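Local coordinates for Ctr9 protein (PDB 6AF0) that probably binds the RNA polymerase II complex, as a TPR scaffold subunit of the Paf1 transcription elongation complex, at residues Y756-R767 with N778-L786; I812-L820 with A831-A842. All blocks are in the same frame, centred on the assembly; numbering follows the deposited sequence.

Contact 1: Y756-R767 with N778-L786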
loop_
_atom_site.group_PDB
_atom_site.type_symbol
_atom_site.label_atom_id
_atom_site.label_comp_id
_atom_site.label_asym_id
_atom_site.label_seq_id
_atom_site.Cartn_x
_atom_site.Cartn_y
_atom_site.Cartn_z
ATOM N N TYR A 756 11.734 45.562 -4.932
ATOM C CA TYR A 756 11.870 45.170 -3.539
ATOM C C TYR A 756 10.690 44.299 -3.163
ATOM O O TYR A 756 10.838 43.270 -2.507
ATOM C CB TYR A 756 11.898 46.405 -2.636
ATOM C CG TYR A 756 13.012 47.368 -2.963
ATOM C CD1 TYR A 756 14.114 47.513 -2.125
ATOM C CD2 TYR A 756 12.967 48.128 -4.124
ATOM C CE1 TYR A 756 15.144 48.391 -2.448
ATOM C CE2 TYR A 756 13.972 49.006 -4.450
ATOM C CZ TYR A 756 15.063 49.150 -3.618
ATOM O OH TYR A 756 16.056 50.049 -3.976
ATOM N N LYS A 757 9.519 44.734 -3.605
ATOM C CA LYS A 757 8.248 44.100 -3.258
ATOM C C LYS A 757 8.244 42.578 -3.431
ATOM O O LYS A 757 7.924 41.858 -2.486
ATOM C CB LYS A 757 7.055 44.753 -3.992
ATOM C CG LYS A 757 7.396 45.757 -5.091
ATOM C CD LYS A 757 6.378 46.886 -5.167
ATOM C CE LYS A 757 6.946 48.107 -5.876
ATOM N NZ LYS A 757 6.051 49.289 -5.716
ATOM N N ASN A 758 8.599 42.077 -4.610
ATOM C CA ASN A 758 8.593 40.613 -4.811
ATOM C C ASN A 758 9.905 39.977 -4.373
ATOM O O ASN A 758 9.917 38.851 -3.877
ATOM C CB ASN A 758 8.208 40.159 -6.235
ATOM C CG ASN A 758 8.127 41.293 -7.216
ATOM O OD1 ASN A 758 7.748 42.402 -6.853
ATOM N ND2 ASN A 758 8.474 41.025 -8.467
ATOM N N ALA A 759 11.008 40.698 -4.524
ATOM C CA ALA A 759 12.264 40.193 -4.008
ATOM C C ALA A 759 12.018 39.864 -2.558
ATOM O O ALA A 759 12.488 38.849 -2.069
ATOM C CB ALA A 759 13.376 41.212 -4.144
ATOM N N LEU A 760 11.241 40.706 -1.888
ATOM C CA LEU A 760 10.821 40.441 -0.519
ATOM C C LEU A 760 9.979 39.170 -0.329
ATOM O O LEU A 760 10.031 38.554 0.721
ATOM C CB LEU A 760 10.056 41.633 0.054
ATOM C CG LEU A 760 9.610 41.443 1.506
ATOM C CD1 LEU A 760 10.820 41.063 2.334
ATOM C CD2 LEU A 760 8.944 42.680 2.077
ATOM N N GLN A 761 9.182 38.796 -1.319
ATOM C CA GLN A 761 8.458 37.515 -1.273
ATOM C C GLN A 761 9.426 36.351 -1.160
ATOM O O GLN A 761 9.315 35.512 -0.259
ATOM C CB GLN A 761 7.604 37.316 -2.522
ATOM C CG GLN A 761 6.490 38.325 -2.670
ATOM C CD GLN A 761 5.265 37.920 -1.890
ATOM O OE1 GLN A 761 5.349 37.628 -0.691
ATOM N NE2 GLN A 761 4.115 37.892 -2.565
ATOM N N ILE A 762 10.371 36.319 -2.096
ATOM C CA ILE A 762 11.434 35.315 -2.114
ATOM C C ILE A 762 12.063 35.262 -0.740
ATOM O O ILE A 762 12.080 34.213 -0.095
ATOM C CB ILE A 762 12.529 35.632 -3.157
ATOM C CG1 ILE A 762 12.023 35.399 -4.591
ATOM C CG2 ILE A 762 13.746 34.758 -2.921
ATOM C CD1 ILE A 762 11.668 36.653 -5.355
ATOM N N PHE A 763 12.534 36.421 -0.290
ATOM C CA PHE A 763 13.125 36.561 1.029
ATOM C C PHE A 763 12.283 35.977 2.163
ATOM O O PHE A 763 12.854 35.417 3.076
ATOM C CB PHE A 763 13.479 38.022 1.348
ATOM C CG PHE A 763 14.754 38.484 0.704
ATOM C CD1 PHE A 763 15.906 37.734 0.818
ATOM C CD2 PHE A 763 14.804 39.674 -0.016
ATOM C CE1 PHE A 763 17.079 38.150 0.213
ATOM C CE2 PHE A 763 15.974 40.091 -0.627
ATOM C CZ PHE A 763 17.115 39.324 -0.514
ATOM N N ILE A 764 10.957 36.094 2.128
ATOM C CA ILE A 764 10.146 35.687 3.299
ATOM C C ILE A 764 10.121 34.192 3.475
ATOM O O ILE A 764 10.119 33.687 4.615
ATOM C CB ILE A 764 8.663 36.111 3.240
ATOM C CG1 ILE A 764 8.514 37.606 2.982
ATOM C CG2 ILE A 764 7.956 35.767 4.558
ATOM C CD1 ILE A 764 7.401 37.906 2.003
ATOM N N LYS A 765 10.033 33.493 2.350
ATOM C CA LYS A 765 9.926 32.054 2.402
ATOM C C LYS A 765 11.269 31.347 2.291
ATOM O O LYS A 765 11.390 30.207 2.716
ATOM C CB LYS A 765 8.887 31.533 1.406
ATOM C CG LYS A 765 7.452 31.632 1.941
ATOM C CD LYS A 765 7.352 31.274 3.431
ATOM C CE LYS A 765 5.964 30.828 3.878
ATOM N NZ LYS A 765 5.511 29.537 3.280
ATOM N N VAL A 766 12.285 32.022 1.768
ATOM C CA VAL A 766 13.657 31.566 2.015
ATOM C C VAL A 766 14.010 31.722 3.501
ATOM O O VAL A 766 14.630 30.833 4.066
ATOM C CB VAL A 766 14.722 32.234 1.113
ATOM C CG1 VAL A 766 14.726 33.718 1.266
ATOM C CG2 VAL A 766 16.114 31.751 1.461
ATOM N N ARG A 767 13.597 32.826 4.127
ATOM C CA ARG A 767 13.823 33.059 5.576
ATOM C C ARG A 767 13.337 31.935 6.496
ATOM O O ARG A 767 13.962 31.662 7.515
ATOM C CB ARG A 767 13.205 34.394 6.045
ATOM C CG ARG A 767 12.505 34.362 7.404
ATOM C CD ARG A 767 12.029 35.743 7.796
ATOM N NE ARG A 767 11.144 35.738 8.954
ATOM C CZ ARG A 767 10.534 36.820 9.440
ATOM N NH1 ARG A 767 10.698 38.011 8.863
ATOM N NH2 ARG A 767 9.755 36.714 10.510
ATOM N N ASN A 778 19.996 40.722 4.880
ATOM C CA ASN A 778 19.417 41.069 3.585
ATOM C C ASN A 778 17.958 41.494 3.694
ATOM O O ASN A 778 17.483 42.347 2.940
ATOM C CB ASN A 778 19.488 39.864 2.658
ATOM C CG ASN A 778 20.911 39.444 2.333
ATOM O OD1 ASN A 778 21.887 40.133 2.650
ATOM N ND2 ASN A 778 21.030 38.308 1.676
ATOM N N MET A 779 17.249 40.862 4.623
ATOM C CA MET A 779 15.872 41.231 4.932
ATOM C C MET A 779 15.803 42.626 5.531
ATOM O O MET A 779 15.088 43.490 5.025
ATOM C CB MET A 779 15.264 40.232 5.907
ATOM C CG MET A 779 14.659 39.013 5.230
ATOM S SD MET A 779 13.322 38.363 6.242
ATOM C CE MET A 779 12.161 37.902 4.980
ATOM N N GLY A 780 16.558 42.838 6.606
ATOM C CA GLY A 780 16.710 44.170 7.197
ATOM C C GLY A 780 17.031 45.260 6.174
ATOM O O GLY A 780 16.538 46.370 6.278
ATOM N N HIS A 781 17.844 44.936 5.173
ATOM C CA HIS A 781 18.164 45.871 4.085
ATOM C C HIS A 781 16.953 46.263 3.239
ATOM O O HIS A 781 16.778 47.429 2.891
ATOM C CB HIS A 781 19.213 45.272 3.156
ATOM C CG HIS A 781 20.533 45.030 3.807
ATOM N ND1 HIS A 781 20.837 45.488 5.069
ATOM C CD2 HIS A 781 21.653 44.424 3.347
ATOM C CE1 HIS A 781 22.078 45.154 5.368
ATOM N NE2 HIS A 781 22.598 44.513 4.337
ATOM N N ILE A 782 16.149 45.272 2.878
ATOM C CA ILE A 782 14.919 45.528 2.141
ATOM C C ILE A 782 13.943 46.352 2.987
ATOM O O ILE A 782 13.406 47.335 2.521
ATOM C CB ILE A 782 14.252 44.211 1.672
ATOM C CG1 ILE A 782 15.180 43.427 0.735
ATOM C CG2 ILE A 782 12.930 44.475 0.963
ATOM C CD1 ILE A 782 15.656 44.178 -0.495
ATOM N N TYR A 783 13.737 45.968 4.232
ATOM C CA TYR A 783 12.745 46.640 5.071
ATOM C C TYR A 783 13.161 48.056 5.418
ATOM O O TYR A 783 12.321 48.919 5.644
ATOM C CB TYR A 783 12.530 45.881 6.357
ATOM C CG TYR A 783 11.637 44.696 6.223
ATOM C CD1 TYR A 783 10.659 44.447 7.158
ATOM C CD2 TYR A 783 11.764 43.810 5.170
ATOM C CE1 TYR A 783 9.833 43.342 7.057
ATOM C CE2 TYR A 783 10.940 42.711 5.066
ATOM C CZ TYR A 783 9.979 42.478 6.012
ATOM O OH TYR A 783 9.160 41.385 5.899
ATOM N N ALA A 784 14.466 48.281 5.480
ATOM C CA ALA A 784 15.014 49.620 5.622
ATOM C C ALA A 784 14.611 50.495 4.440
ATOM O O ALA A 784 14.261 51.664 4.628
ATOM C CB ALA A 784 16.533 49.567 5.737
ATOM N N GLU A 785 14.672 49.932 3.233
ATOM C CA GLU A 785 14.256 50.645 2.028
ATOM C C GLU A 785 12.753 50.931 2.014
ATOM O O GLU A 785 12.325 52.020 1.639
ATOM C CB GLU A 785 14.640 49.863 0.776
ATOM C CG GLU A 785 14.705 50.743 -0.459
ATOM C CD GLU A 785 15.767 51.808 -0.355
ATOM O OE1 GLU A 785 16.744 51.588 0.380
ATOM O OE2 GLU A 785 15.627 52.860 -1.006
ATOM N N LEU A 786 11.968 49.955 2.464
ATOM C CA LEU A 786 10.500 50.021 2.404
ATOM C C LEU A 786 9.901 50.789 3.569
ATOM O O LEU A 786 8.710 50.653 3.862
ATOM C CB LEU A 786 9.885 48.599 2.334
ATOM C CG LEU A 786 9.444 48.059 0.959
ATOM C CD1 LEU A 786 10.397 48.404 -0.185
ATOM C CD2 LEU A 786 9.267 46.551 1.036
#

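Contact 2: I812-L820 with A831-A842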
loop_
_atom_site.group_PDB
_atom_site.type_symbol
_atom_site.label_atom_id
_atom_site.label_comp_id
_atom_site.label_asym_id
_atom_site.label_seq_id
_atom_site.Cartn_x
_atom_site.Cartn_y
_atom_site.Cartn_z
ATOM N N ILE A 812 25.504 46.346 13.062
ATOM C CA ILE A 812 25.217 47.317 14.113
ATOM C C ILE A 812 25.042 48.703 13.489
ATOM O O ILE A 812 24.114 49.427 13.825
ATOM C CB ILE A 812 26.343 47.367 15.166
ATOM C CG1 ILE A 812 26.436 46.045 15.940
ATOM C CG2 ILE A 812 26.082 48.482 16.162
ATOM C CD1 ILE A 812 27.674 45.923 16.818
ATOM N N SER A 813 25.934 49.067 12.575
ATOM C CA SER A 813 25.807 50.337 11.877
ATOM C C SER A 813 24.428 50.422 11.231
ATOM O O SER A 813 23.623 51.296 11.577
ATOM C CB SER A 813 26.889 50.506 10.801
ATOM O OG SER A 813 28.186 50.348 11.328
ATOM N N CYS A 814 24.168 49.476 10.330
ATOM C CA CYS A 814 22.932 49.428 9.575
ATOM C C CYS A 814 21.725 49.499 10.510
ATOM O O CYS A 814 20.743 50.197 10.245
ATOM C CB CYS A 814 22.890 48.160 8.704
ATOM S SG CYS A 814 24.076 48.177 7.313
ATOM N N LEU A 815 21.811 48.806 11.626
ATOM C CA LEU A 815 20.745 48.850 12.592
ATOM C C LEU A 815 20.606 50.237 13.196
ATOM O O LEU A 815 19.506 50.652 13.523
ATOM C CB LEU A 815 20.993 47.813 13.681
ATOM C CG LEU A 815 19.997 47.792 14.827
ATOM C CD1 LEU A 815 18.582 47.546 14.343
ATOM C CD2 LEU A 815 20.406 46.713 15.802
ATOM N N GLY A 816 21.722 50.938 13.362
ATOM C CA GLY A 816 21.729 52.255 14.016
ATOM C C GLY A 816 21.012 53.284 13.177
ATOM O O GLY A 816 20.090 53.941 13.641
ATOM N N ARG A 817 21.445 53.395 11.932
ATOM C CA ARG A 817 20.760 54.196 10.911
ATOM C C ARG A 817 19.267 53.862 10.767
ATOM O O ARG A 817 18.452 54.747 10.591
ATOM C CB ARG A 817 21.463 54.021 9.565
ATOM C CG ARG A 817 20.597 54.216 8.355
ATOM C CD ARG A 817 21.429 54.173 7.099
ATOM N NE ARG A 817 20.590 53.822 5.962
ATOM C CZ ARG A 817 20.869 54.097 4.693
ATOM N NH1 ARG A 817 21.986 54.746 4.364
ATOM N NH2 ARG A 817 20.013 53.724 3.746
ATOM N N THR A 818 18.905 52.594 10.819
ATOM C CA THR A 818 17.496 52.215 10.726
ATOM C C THR A 818 16.758 52.837 11.890
ATOM O O THR A 818 15.767 53.524 11.695
ATOM C CB THR A 818 17.298 50.682 10.742
ATOM O OG1 THR A 818 18.097 50.089 9.707
ATOM C CG2 THR A 818 15.836 50.281 10.520
ATOM N N TRP A 819 17.249 52.613 13.099
ATOM C CA TRP A 819 16.711 53.304 14.267
ATOM C C TRP A 819 16.635 54.823 14.045
ATOM O O TRP A 819 15.630 55.450 14.369
ATOM C CB TRP A 819 17.558 53.021 15.508
ATOM C CG TRP A 819 17.094 51.846 16.325
ATOM C CD1 TRP A 819 17.810 50.725 16.621
ATOM C CD2 TRP A 819 15.823 51.687 16.964
ATOM N NE1 TRP A 819 17.066 49.880 17.400
ATOM C CE2 TRP A 819 15.840 50.442 17.629
ATOM C CE3 TRP A 819 14.665 52.470 17.033
ATOM C CZ2 TRP A 819 14.743 49.957 18.362
ATOM C CZ3 TRP A 819 13.562 51.984 17.775
ATOM C CH2 TRP A 819 13.618 50.741 18.421
ATOM N N LEU A 820 17.700 55.403 13.499
ATOM C CA LEU A 820 17.765 56.843 13.280
ATOM C C LEU A 820 16.657 57.299 12.355
ATOM O O LEU A 820 15.940 58.238 12.669
ATOM C CB LEU A 820 19.118 57.242 12.698
ATOM C CG LEU A 820 19.300 58.683 12.212
ATOM C CD1 LEU A 820 19.035 59.700 13.307
ATOM C CD2 LEU A 820 20.700 58.895 11.688
ATOM N N ALA A 831 14.014 56.515 19.650
ATOM C CA ALA A 831 14.584 55.977 18.413
ATOM C C ALA A 831 15.940 56.580 18.071
ATOM O O ALA A 831 16.797 55.911 17.492
ATOM C CB ALA A 831 13.629 56.196 17.260
ATOM N N TYR A 832 16.120 57.856 18.390
ATOM C CA TYR A 832 17.427 58.491 18.279
ATOM C C TYR A 832 18.348 57.944 19.361
ATOM O O TYR A 832 19.520 57.714 19.103
ATOM C CB TYR A 832 17.314 59.997 18.444
ATOM C CG TYR A 832 16.644 60.729 17.308
ATOM C CD1 TYR A 832 17.372 61.142 16.193
ATOM C CD2 TYR A 832 15.280 61.051 17.365
ATOM C CE1 TYR A 832 16.755 61.832 15.155
ATOM C CE2 TYR A 832 14.656 61.738 16.332
ATOM C CZ TYR A 832 15.398 62.125 15.232
ATOM O OH TYR A 832 14.797 62.810 14.213
ATOM N N LYS A 833 17.803 57.768 20.570
ATOM C CA LYS A 833 18.511 57.116 21.690
ATOM C C LYS A 833 19.108 55.786 21.229
ATOM O O LYS A 833 20.312 55.556 21.380
ATOM C CB LYS A 833 17.573 56.923 22.910
ATOM C CG LYS A 833 17.634 55.548 23.585
ATOM C CD LYS A 833 16.761 55.425 24.834
ATOM C CE LYS A 833 17.235 54.253 25.702
ATOM N NZ LYS A 833 16.212 53.700 26.635
ATOM N N MET A 834 18.265 54.933 20.647
ATOM C CA MET A 834 18.688 53.621 20.202
ATOM C C MET A 834 19.743 53.752 19.108
ATOM O O MET A 834 20.767 53.065 19.143
ATOM C CB MET A 834 17.490 52.811 19.715
ATOM C CG MET A 834 16.522 52.418 20.823
ATOM S SD MET A 834 17.297 51.407 22.085
ATOM C CE MET A 834 15.899 51.031 23.143
ATOM N N ALA A 835 19.505 54.658 18.162
ATOM C CA ALA A 835 20.446 54.908 17.064
ATOM C C ALA A 835 21.828 55.320 17.566
ATOM O O ALA A 835 22.843 55.000 16.957
ATOM C CB ALA A 835 19.899 55.981 16.144
ATOM N N LEU A 836 21.865 56.042 18.674
ATOM C CA LEU A 836 23.134 56.458 19.252
ATOM C C LEU A 836 23.763 55.276 19.980
ATOM O O LEU A 836 24.945 54.947 19.778
ATOM C CB LEU A 836 22.919 57.631 20.207
ATOM C CG LEU A 836 24.150 58.169 20.927
ATOM C CD1 LEU A 836 25.227 58.585 19.937
ATOM C CD2 LEU A 836 23.759 59.330 21.821
ATOM N N ASP A 837 22.954 54.623 20.812
ATOM C CA ASP A 837 23.392 53.411 21.508
ATOM C C ASP A 837 24.065 52.466 20.534
ATOM O O ASP A 837 25.228 52.107 20.719
ATOM C CB ASP A 837 22.218 52.729 22.211
ATOM C CG ASP A 837 21.851 53.414 23.504
ATOM O OD1 ASP A 837 22.552 54.386 23.889
ATOM O OD2 ASP A 837 20.865 52.979 24.138
ATOM N N GLN A 838 23.348 52.111 19.474
ATOM C CA GLN A 838 23.922 51.286 18.432
ATOM C C GLN A 838 25.194 51.888 17.871
ATOM O O GLN A 838 26.170 51.182 17.663
ATOM C CB GLN A 838 22.936 51.064 17.298
ATOM C CG GLN A 838 21.750 50.203 17.682
ATOM C CD GLN A 838 22.154 48.904 18.359
ATOM O OE1 GLN A 838 23.265 48.405 18.170
ATOM N NE2 GLN A 838 21.246 48.345 19.148
ATOM N N ALA A 839 25.208 53.186 17.636
ATOM C CA ALA A 839 26.380 53.788 17.029
ATOM C C ALA A 839 27.563 53.684 17.971
ATOM O O ALA A 839 28.715 53.607 17.534
ATOM C CB ALA A 839 26.119 55.237 16.667
ATOM N N LYS A 840 27.264 53.713 19.266
ATOM C CA LYS A 840 28.283 53.562 20.301
ATOM C C LYS A 840 28.692 52.101 20.501
ATOM O O LYS A 840 29.823 51.818 20.876
ATOM C CB LYS A 840 27.794 54.140 21.630
ATOM C CG LYS A 840 28.114 55.608 21.853
ATOM C CD LYS A 840 27.338 56.194 23.027
ATOM C CE LYS A 840 27.085 55.207 24.164
ATOM N NZ LYS A 840 28.320 54.880 24.935
ATOM N N LYS A 841 27.779 51.166 20.283
ATOM C CA LYS A 841 28.170 49.762 20.323
ATOM C C LYS A 841 29.188 49.456 19.235
ATOM O O LYS A 841 30.143 48.726 19.448
ATOM C CB LYS A 841 26.975 48.847 20.155
ATOM C CG LYS A 841 26.075 48.770 21.369
ATOM C CD LYS A 841 25.660 47.329 21.663
ATOM C CE LYS A 841 24.155 47.195 21.861
ATOM N NZ LYS A 841 23.564 48.236 22.758
ATOM N N ALA A 842 28.971 50.024 18.064
ATOM C CA ALA A 842 29.863 49.800 16.951
ATOM C C ALA A 842 31.209 50.395 17.252
ATOM O O ALA A 842 32.231 49.844 16.859
ATOM C CB ALA A 842 29.295 50.407 15.678
#

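Contact 1: Y756-R767 with N778-L786
Y756 O accepts the backbone N-H of L760, with O and N 2.7 Å apart. This bond joins two residues one helical turn apart, and both bear on helix 778-785. The Y756 ring leaves with CG anti to the carbonyl carbon (chi1 -58°), which brings it over the C-terminal turn of that helix. Its CD1 meets I782 CD1 at 4.0 Å. L786 CD1 packs beside Y756 CB at 3.5 Å. With an alanine here, I782 CD1 would probably lose its aromatic neighbour and a gap would open beside it. L760 CD2 touches L786 CD2 at 4.0 Å. The two helices run antiparallel at 152°, as neighbours do in a TPR superhelix. Helix 773-785 opens a predicted TPR repeat, and helix 756-770 precedes it. F763 lies deeper, crossing I782 at about a right angle, with CE2 3.7 Å from I782 CG1. CE1 of the same ring meets N778 CB at 3.8 Å. N778 ND2 hydrogen-bonds to the backbone of another protein's chain. M779 is a knob among L760, F763, I764 and R767. Its CE lies 3.9 Å from F763 CB. Its SD sits at the edge of the R767 guanidinium, in plane, 3.7 Å from NH1. Helix 789-801 touches M779 and Y783 as well.

Contact 2: I812-L820 with A831-A842
W819 lays one face of its indole against M834. The contact is a CH-pi one: M834 CB stands 3.4 Å from the centroid of the five-membered ring of W819, 10° off its normal. M834 then bends at chi2 (-60°) and runs alongside the indole. This leaves SD above the six-membered ring of W819, 5.1 Å from its centroid, as a distant Met-aromatic contact.

Two knobs fit into holes. W819 sits among A831, M834, A835 and Q838. Q838 sits among I812, L815, G816 and W819, with its amide nearly parallel to the indole (5° between planes). The amide end lies against apolar groups: L815 CD2 is 3.8 Å from Q838 CD.

Other contacts are apolar. I812 CG2 meets A842 CB at 3.8 Å. A835 CB meets L820 CB, also at 3.8 Å. L820 CD1 reaches Y832 CE1 at 3.6 Å.

Small residues let the backbones close in. The CA atoms of G816 and A835 are 4.2 Å apart, and the helix axes approach to 7.5 Å. This is consistent with the glycine-alanine packing between the two helices of a TPR motif, and a repeat is predicted here.

Helix 789-801 packs on helix 809-826, with I793 touching L815, T818 and W819. Helix 850-869 packs on helix 829-845, at Y832, L836, A839 and K840.

In the fold
Both contacts lie in the C-terminal part of the chain and follow each other in series. Contact 1 comes first. It closes the short turn between helix 756-770 and helix 773-785. The chain then passes through helix 789-801 before contact 2 closes the turn between helix 809-826 and helix 829-845. Neither loop contains or crosses the other. Their centres are 21 Å apart, yet they touch: H781 CE1 lies 4.1 Å from C814 SG, and A784 packs on T818. Helix 789-801 touches both contacts and links them. Together they join successive antiparallel helices of the TPR superhelix, and each contact is also touched by another protein's chain.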